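Local coordinates for cerato-platanin 1 (Moniliophthora perniciosa, PDB 3SUJ), which is a secreted, zinc-binding fungal protein of the cerato-platanin family with a double-psi beta-barrel fold and no established function, at residues L5-A10 and Q95-L100. Numbering follows the deposited sequence.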
# COMPACT_ATOMS: atom_id res chain seq x y z
N LEU A 5 -4.82 5.58 7.23
CA LEU A 5 -3.76 4.63 6.91
C LEU A 5 -3.48 3.76 8.16
O LEU A 5 -3.14 4.29 9.21
CB LEU A 5 -2.48 5.36 6.48
CG LEU A 5 -1.31 4.39 6.29
CD1 LEU A 5 -1.47 3.46 5.15
CD2 LEU A 5 -0.03 5.16 6.13
N SER A 6 -3.53 2.47 7.93
CA SER A 6 -3.21 1.44 8.96
C SER A 6 -2.11 0.60 8.43
O SER A 6 -1.64 0.83 7.29
CB SER A 6 -4.42 0.58 9.21
OG SER A 6 -5.46 1.47 9.73
N TYR A 7 -1.65 -0.40 9.19
CA TYR A 7 -0.62 -1.29 8.66
C TYR A 7 -1.01 -2.74 8.91
O TYR A 7 -1.86 -3.03 9.79
CB TYR A 7 0.74 -0.99 9.20
CG TYR A 7 1.04 -1.41 10.58
CD1 TYR A 7 0.76 -0.58 11.62
CD2 TYR A 7 1.66 -2.65 10.83
CE1 TYR A 7 1.02 -0.97 12.92
CE2 TYR A 7 1.97 -3.06 12.10
CZ TYR A 7 1.65 -2.24 13.14
OH TYR A 7 1.96 -2.55 14.51
N ASP A 8 -0.37 -3.64 8.20
CA ASP A 8 -0.55 -5.08 8.46
C ASP A 8 0.74 -5.71 8.05
O ASP A 8 1.18 -5.58 6.91
CB ASP A 8 -1.69 -5.67 7.64
CG ASP A 8 -2.12 -7.01 8.14
OD1 ASP A 8 -1.30 -7.91 8.19
OD2 ASP A 8 -3.31 -7.12 8.65
N GLU A 9 1.38 -6.44 8.98
CA GLU A 9 2.66 -7.14 8.72
C GLU A 9 2.58 -8.23 7.74
O GLU A 9 3.62 -8.65 7.25
CB GLU A 9 3.28 -7.61 10.05
CG GLU A 9 3.68 -6.44 10.87
CD GLU A 9 4.54 -6.80 12.11
OE1 GLU A 9 5.71 -6.98 11.91
OE2 GLU A 9 4.03 -6.74 13.23
N ALA A 10 1.39 -8.64 7.32
CA ALA A 10 1.31 -9.54 6.21
C ALA A 10 2.02 -8.98 4.99
O ALA A 10 2.59 -9.70 4.21
CB ALA A 10 -0.10 -9.90 5.86
N GLN A 95 6.72 -1.72 7.50
CA GLN A 95 7.90 -0.95 7.08
C GLN A 95 7.46 0.38 6.41
O GLN A 95 8.07 1.41 6.66
CB GLN A 95 8.74 -1.75 6.14
CG GLN A 95 9.63 -2.80 6.83
CD GLN A 95 10.17 -3.75 5.88
OE1 GLN A 95 11.32 -3.51 5.36
NE2 GLN A 95 9.41 -4.79 5.56
N ALA A 96 6.46 0.35 5.55
CA ALA A 96 6.03 1.56 4.89
C ALA A 96 5.47 2.56 5.89
O ALA A 96 5.79 3.75 5.83
CB ALA A 96 5.02 1.18 3.89
N MET A 97 4.65 2.09 6.85
CA MET A 97 4.08 3.01 7.80
C MET A 97 5.15 3.54 8.78
O MET A 97 5.05 4.70 9.18
CB MET A 97 2.87 2.38 8.53
CG MET A 97 2.16 3.44 9.40
SD MET A 97 0.57 2.80 9.95
CE MET A 97 0.05 4.04 11.09
N ASP A 98 6.11 2.70 9.14
CA ASP A 98 7.23 3.18 9.94
C ASP A 98 8.02 4.24 9.15
O ASP A 98 8.42 5.26 9.77
CB ASP A 98 8.13 2.02 10.32
CG ASP A 98 7.71 1.35 11.64
OD1 ASP A 98 7.07 1.96 12.46
OD2 ASP A 98 8.10 0.16 11.82
N ASP A 99 8.22 4.05 7.86
CA ASP A 99 8.95 5.02 6.99
C ASP A 99 8.18 6.36 7.07
O ASP A 99 8.74 7.43 7.27
CB ASP A 99 9.04 4.49 5.56
CG ASP A 99 10.13 3.45 5.39
OD1 ASP A 99 10.81 3.13 6.37
OD2 ASP A 99 10.28 2.93 4.27
N LEU A 100 6.86 6.30 6.93
CA LEU A 100 6.04 7.46 6.85
C LEU A 100 6.05 8.24 8.12
O LEU A 100 5.93 9.49 8.09
CB LEU A 100 4.61 7.01 6.48
CG LEU A 100 3.63 8.12 6.26
CD1 LEU A 100 4.09 9.06 5.08
CD2 LEU A 100 2.29 7.46 6.00
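Where helix 94-101 packs against the sheet of the double-psi beta-barrel of this cerato-platanin, Leu-5 and Tyr-7 on the first strand point toward Met-97 and Leu-100, on one face of the helix. The axes of strand 5-7 and helix 95-100 approach to 8.4 Å at 130°, and no hydrogen bond links them; apolar packing and a Met-aromatic contact join the pair. Met-97 is the central piece. With CG anti to the backbone N (chi1 -173°) and the chain extended beyond it, the side chain leaves the helix as a straight rod that reaches the strand backbone. Met-97 CE lies 3.7 Å from the carbonyl O of Leu-5, and Met-97 SD sits 3.8 Å from the carbonyl C of Ser-6. The same sulfur makes the Met-aromatic contact: Met-97 SD approaches Tyr-7 CD1 to 3.8 Å and stands 5.1 Å from the centroid of the Tyr-7 ring, obliquely at 74° off the normal. The two side chains cross at about a right angle, and Tyr-7 CB and Met-97 CB are 4.0 Å apart. Leu-5 and Leu-100 meet tip to tip, one methyl each; the 3.3 Å between Leu-5 CD2 and Leu-100 CD2 is unusually short, and its exact value is doubtful. Past the strand, Asp-8 OD1 accepts a bond from Ala-10 N through its anti lone pair, an Asx turn leading into the 3-10 segment. Ser-6 points away from the helix, its OG hydrogen-bonded to Thr-110 OG1. Strand 3-7 runs between strands 90-92 and 111-118; Val-111 touches both Leu-5 and Met-97, Val-113 touches both leucines, Ile-78 of strand 76-83 packs on Leu-100, and Ala-105 of helix 105-108 meets Tyr-7 and Met-97.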